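Local coordinates for aminotransferase (PDB 3IF2), which probably catalyses pyridoxal 5'-phosphate-dependent amino-group transfer, as in valine-pyruvate transaminases, at residues 156-161 with 209-214; 110-115 with 119-124. All blocks are in the same frame, centred on the assembly; numbering follows the deposited sequence. Where two conformers were deposited one is given.

Overall arrangement
Both contacts sit around the mixed sheet of the cofactor-binding part of this aminotransferase, and they follow one another along the chain without nesting or crossing. From the N terminus, strand 109-112 arrives first, and contact 2 closes the short turn that leads from it into helix 115-125. The chain then passes through strands 128-131 and 142-149 to the loop holding 156-161. Contact 1 closes a much longer excursion of 47 residues, after which strand 207-213 returns to lie against that loop. With centres about 11 Å apart, the two contacts also touch: Tyr158 and Val161 pack on Phe123 of helix 115-125, and Asn124 ND2 hydrogen-bonds to Val161 O at 2.8 Å.

Contact 1: 156-161 with 209-214; sequences IGYSDV and AICCSR
Tyr158 reaches from the loop after strand 142-149 to the C-terminal end of strand 207-213, in the mixed sheet that binds the cofactor in this fold type I aminotransferase. One long side chain makes the whole contact: the segments' backbones stay apart, with the CA atoms of Tyr158 and Cys212 9.9 Å from each other. The tight part is at the phenol end. Tyr158 OH comes to 3.5 Å from Ser213 CB and 3.9 Å from Cys212 C, so the hydroxyl lies against the last residues of the strand. Its polar partner is Asp245 OD2 on the adjacent strand 242-245, an atom that also hydrogen-bonds to the pyridoxal phosphate. Tyr158 is thus a second-shell residue that could steady this carboxylate. Two residues before Ser213, Cys211 SG approaches the Tyr158 ring obliquely, 4.8 Å from its centroid and 30° off the normal, a sulfur-aromatic contact. Phe119 and Phe123 of helix 115-125 each meet the Tyr158 ring edge-to-face.

The loop before and after Tyr158 is looser toward the strand: Ile156, Gly157 and Asp160 are partly exposed and touch nothing of 209-214. A type I beta turn runs from Tyr158 to Val161, and Ser159 OG hydrogen-bonds back to Ile156 O at 2.9 Å.

Ser213, a pocket residue touching the cofactor, holds its OG between the backbone N and the carbonyl carbon (chi1 50°). That oxygen is hydrogen-bonded to Glu154 OE1 and remains 4.1 Å from Tyr158 OH.

Contact 2: 110-115 with 119-124; sequences ALTNGS and FFYLFN. With PLP (pyridoxal-5'-phosphate), chain C.
The turn from strand 109-112 into helix 115-125 forms part of the phosphate-binding site for pyridoxal phosphate, with Ser115 in the first turn of the helix and Phe119 one turn on. Phe119 N donates to Ser115 O over 2.9 Å, the i+4 to i bond of an alpha-helix. With CG beside its own backbone N (chi1 -48°), the Phe119 ring folds back so that this same oxygen lies over one face, toward the rim, 3.0 Å from CD2. Phe119 CE2 also packs on Ser115 CB, and the ring edge meets the cofactor, CE2 lying 3.7 Å from PLP C6 near the ring plane.

On the strand side of the turn, Thr112 CG2 touches Tyr121 CE2, obliquely to the ring, at 4.2 Å; the Tyr121 hydroxyl hydrogen-bonds to Asn301 OD1 of helix 291-305. Thr112 OG1 hydrogen-bonds to Gly114 O at 2.8 Å, from above the carbonyl plane, and so ties down the turn.

Gly114 occupies the N-cap position with positive phi (87°). Ser115 N then donates to PLP O2P at 2.8 Å, with an N-H...O angle of 159°. Arg283, Ser273 and Ser275 of the same chain, and Tyr79 of the second subunit, also hydrogen-bond to the cofactor. A helix N terminus directed at the phosphate is typical of fold type I aminotransferases.

Contact 1: 156-161 with 209-214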
# COMPACT_ATOMS: atom_id res chain seq x y z
N ILE A 156 -16.29 3.88 -9.65
CA ILE A 156 -16.37 4.88 -8.56
C ILE A 156 -15.01 5.16 -7.90
O ILE A 156 -14.73 6.30 -7.51
CB ILE A 156 -17.47 4.46 -7.50
CG1 ILE A 156 -17.77 5.57 -6.48
CG2 ILE A 156 -17.08 3.19 -6.79
CD1 ILE A 156 -18.96 5.26 -5.57
N GLY A 157 -14.17 4.13 -7.78
CA GLY A 157 -12.84 4.22 -7.16
C GLY A 157 -11.74 5.02 -7.87
O GLY A 157 -10.70 5.30 -7.26
N TYR A 158 -11.94 5.32 -9.15
CA TYR A 158 -11.04 6.20 -9.87
C TYR A 158 -11.16 7.65 -9.39
O TYR A 158 -10.15 8.34 -9.34
CB TYR A 158 -11.31 6.22 -11.39
CG TYR A 158 -11.17 4.91 -12.15
CD1 TYR A 158 -10.24 3.92 -11.78
CD2 TYR A 158 -11.88 4.72 -13.33
CE1 TYR A 158 -10.12 2.72 -12.53
CE2 TYR A 158 -11.76 3.56 -14.08
CZ TYR A 158 -10.90 2.56 -13.68
OH TYR A 158 -10.82 1.42 -14.45
N SER A 159 -12.38 8.07 -9.05
CA SER A 159 -12.74 9.47 -8.68
C SER A 159 -11.76 10.40 -7.99
O SER A 159 -11.50 11.50 -8.47
CB SER A 159 -13.99 9.49 -7.79
OG SER A 159 -15.11 8.98 -8.46
N ASP A 160 -11.22 9.95 -6.86
CA ASP A 160 -10.46 10.83 -5.96
C ASP A 160 -8.97 10.55 -5.78
O ASP A 160 -8.37 11.08 -4.85
CB ASP A 160 -11.18 10.79 -4.59
CG ASP A 160 -12.66 11.26 -4.65
OD1 ASP A 160 -13.07 12.03 -5.55
OD2 ASP A 160 -13.42 10.87 -3.73
N VAL A 161 -8.36 9.76 -6.67
CA VAL A 161 -6.94 9.39 -6.50
C VAL A 161 -5.93 10.51 -6.80
O VAL A 161 -4.79 10.41 -6.38
CB VAL A 161 -6.54 8.09 -7.26
CG1 VAL A 161 -7.45 6.92 -6.87
CG2 VAL A 161 -6.53 8.30 -8.77
N ALA A 209 -3.32 10.37 -20.56
CA ALA A 209 -3.55 8.94 -20.81
C ALA A 209 -5.03 8.68 -21.04
O ALA A 209 -5.85 9.55 -20.74
CB ALA A 209 -3.07 8.12 -19.63
N ILE A 210 -5.35 7.51 -21.61
CA ILE A 210 -6.74 7.06 -21.78
C ILE A 210 -6.90 5.87 -20.84
O ILE A 210 -5.98 5.06 -20.73
CB ILE A 210 -7.09 6.63 -23.21
CG1 ILE A 210 -6.87 7.79 -24.19
CG2 ILE A 210 -8.55 6.20 -23.30
CD1 ILE A 210 -7.22 7.46 -25.65
N CYS A 211 -8.04 5.78 -20.16
CA CYS A 211 -8.31 4.66 -19.25
C CYS A 211 -9.75 4.15 -19.22
O CYS A 211 -10.69 4.94 -19.34
CB CYS A 211 -7.91 5.05 -17.83
SG CYS A 211 -8.02 3.65 -16.67
N CYS A 212 -9.90 2.83 -19.06
CA CYS A 212 -11.21 2.20 -18.88
C CYS A 212 -11.13 0.79 -18.29
O CYS A 212 -10.10 0.15 -18.39
CB CYS A 212 -11.95 2.11 -20.20
SG CYS A 212 -11.10 1.06 -21.34
N SER A 213 -12.25 0.35 -17.71
CA SER A 213 -12.40 -0.98 -17.13
C SER A 213 -13.12 -1.87 -18.13
O SER A 213 -14.07 -1.43 -18.78
CB SER A 213 -13.13 -0.91 -15.79
OG SER A 213 -14.32 -0.16 -15.85
N ARG A 214 -12.66 -3.13 -18.24
CA ARG A 214 -13.18 -4.11 -19.19
C ARG A 214 -13.12 -5.54 -18.62
O ARG A 214 -12.03 -6.14 -18.55
CB ARG A 214 -12.37 -4.01 -20.50
CG ARG A 214 -13.04 -4.64 -21.70
CD ARG A 214 -12.06 -4.83 -22.83
NE ARG A 214 -12.72 -5.28 -24.06
CZ ARG A 214 -12.15 -5.96 -25.06
NH1 ARG A 214 -10.87 -6.36 -25.03
NH2 ARG A 214 -12.90 -6.28 -26.13

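Contact 2: 110-115 with 119-124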
# COMPACT_ATOMS: atom_id res chain seq x y z
N ALA A 110 5.20 -5.36 -12.85
CA ALA A 110 5.37 -4.89 -11.49
C ALA A 110 4.12 -5.28 -10.70
O ALA A 110 3.07 -5.52 -11.29
CB ALA A 110 5.57 -3.39 -11.45
N LEU A 111 4.28 -5.36 -9.39
CA LEU A 111 3.20 -5.65 -8.45
C LEU A 111 2.94 -4.40 -7.60
O LEU A 111 3.88 -3.62 -7.32
CB LEU A 111 3.57 -6.84 -7.55
CG LEU A 111 3.94 -8.18 -8.20
CD1 LEU A 111 4.28 -9.24 -7.14
CD2 LEU A 111 2.82 -8.65 -9.05
N THR A 112 1.67 -4.22 -7.22
CA THR A 112 1.20 -3.13 -6.36
C THR A 112 0.31 -3.71 -5.25
O THR A 112 -0.06 -4.89 -5.31
CB THR A 112 0.41 -2.06 -7.20
OG1 THR A 112 -0.76 -2.65 -7.80
CG2 THR A 112 1.29 -1.49 -8.30
N ASN A 113 -0.02 -2.90 -4.24
CA ASN A 113 -0.89 -3.32 -3.12
C ASN A 113 -2.38 -3.21 -3.52
O ASN A 113 -3.12 -2.40 -2.98
CB ASN A 113 -0.59 -2.52 -1.84
CG ASN A 113 0.78 -2.83 -1.24
OD1 ASN A 113 1.33 -3.93 -1.42
ND2 ASN A 113 1.34 -1.86 -0.50
N GLY A 114 -2.80 -4.09 -4.44
CA GLY A 114 -4.12 -4.08 -5.09
C GLY A 114 -4.07 -3.18 -6.33
O GLY A 114 -3.16 -2.34 -6.45
N SER A 115 -4.99 -3.36 -7.27
CA SER A 115 -5.06 -2.49 -8.47
C SER A 115 -5.36 -1.03 -8.14
O SER A 115 -5.00 -0.16 -8.89
CB SER A 115 -6.06 -3.02 -9.50
OG SER A 115 -5.51 -4.13 -10.17
N PHE A 119 -3.80 2.38 -9.68
CA PHE A 119 -4.46 3.57 -10.25
C PHE A 119 -4.01 4.85 -9.58
O PHE A 119 -3.90 5.86 -10.26
CB PHE A 119 -5.98 3.46 -10.26
CG PHE A 119 -6.46 2.18 -10.82
CD1 PHE A 119 -6.02 1.73 -12.07
CD2 PHE A 119 -7.32 1.38 -10.08
CE1 PHE A 119 -6.46 0.51 -12.58
CE2 PHE A 119 -7.74 0.18 -10.57
CZ PHE A 119 -7.32 -0.26 -11.83
N PHE A 120 -3.76 4.81 -8.27
CA PHE A 120 -3.20 5.95 -7.55
C PHE A 120 -1.85 6.34 -8.19
O PHE A 120 -1.59 7.51 -8.42
CB PHE A 120 -3.06 5.69 -6.05
CG PHE A 120 -2.36 6.79 -5.32
CD1 PHE A 120 -3.01 8.00 -5.07
CD2 PHE A 120 -1.04 6.66 -4.90
CE1 PHE A 120 -2.36 9.05 -4.41
CE2 PHE A 120 -0.39 7.70 -4.24
CZ PHE A 120 -1.05 8.90 -3.98
N TYR A 121 -1.02 5.35 -8.53
CA TYR A 121 0.23 5.63 -9.21
C TYR A 121 0.01 6.13 -10.64
O TYR A 121 0.43 7.25 -10.96
CB TYR A 121 1.20 4.43 -9.24
CG TYR A 121 1.72 3.91 -7.90
CD1 TYR A 121 1.80 4.71 -6.75
CD2 TYR A 121 2.23 2.61 -7.81
CE1 TYR A 121 2.32 4.20 -5.55
CE2 TYR A 121 2.74 2.09 -6.64
CZ TYR A 121 2.79 2.88 -5.51
OH TYR A 121 3.33 2.37 -4.36
N LEU A 122 -0.68 5.32 -11.47
CA LEU A 122 -0.87 5.63 -12.88
C LEU A 122 -1.61 6.96 -13.16
O LEU A 122 -1.19 7.70 -14.05
CB LEU A 122 -1.54 4.46 -13.64
CG LEU A 122 -0.79 3.11 -13.76
CD1 LEU A 122 -1.74 2.01 -14.31
CD2 LEU A 122 0.51 3.23 -14.60
N PHE A 123 -2.66 7.27 -12.40
CA PHE A 123 -3.40 8.51 -12.64
C PHE A 123 -2.63 9.77 -12.21
O PHE A 123 -2.78 10.82 -12.82
CB PHE A 123 -4.82 8.48 -12.07
CG PHE A 123 -5.72 7.39 -12.66
CD1 PHE A 123 -5.43 6.70 -13.85
CD2 PHE A 123 -6.94 7.15 -12.05
CE1 PHE A 123 -6.32 5.73 -14.34
CE2 PHE A 123 -7.82 6.23 -12.56
CZ PHE A 123 -7.51 5.51 -13.70
N ASN A 124 -1.81 9.65 -11.17
CA ASN A 124 -0.89 10.73 -10.77
C ASN A 124 0.38 10.76 -11.62
O ASN A 124 1.04 11.79 -11.69
CB ASN A 124 -0.59 10.64 -9.27
CG ASN A 124 -1.73 11.15 -8.44
OD1 ASN A 124 -2.04 12.36 -8.46
ND2 ASN A 124 -2.37 10.26 -7.69
N1 PLP C . -11.10 -2.25 -10.97
C2 PLP C . -12.47 -2.41 -10.90
C2A PLP C . -13.24 -2.29 -12.17
C3 PLP C . -13.08 -2.69 -9.66
O3 PLP C . -14.44 -2.85 -9.55
C4 PLP C . -12.29 -2.78 -8.49
C4A PLP C . -13.03 -2.80 -7.15
O4A PLP C . -12.75 -3.63 -6.27
C5 PLP C . -10.87 -2.61 -8.59
C6 PLP C . -10.31 -2.35 -9.85
C5A PLP C . -9.92 -2.65 -7.37
O4P PLP C . -9.47 -3.95 -7.04
P PLP C . -8.25 -4.16 -6.03
O1P PLP C . -7.54 -2.96 -5.43
O2P PLP C . -7.29 -4.91 -6.89
O3P PLP C . -8.80 -4.97 -4.92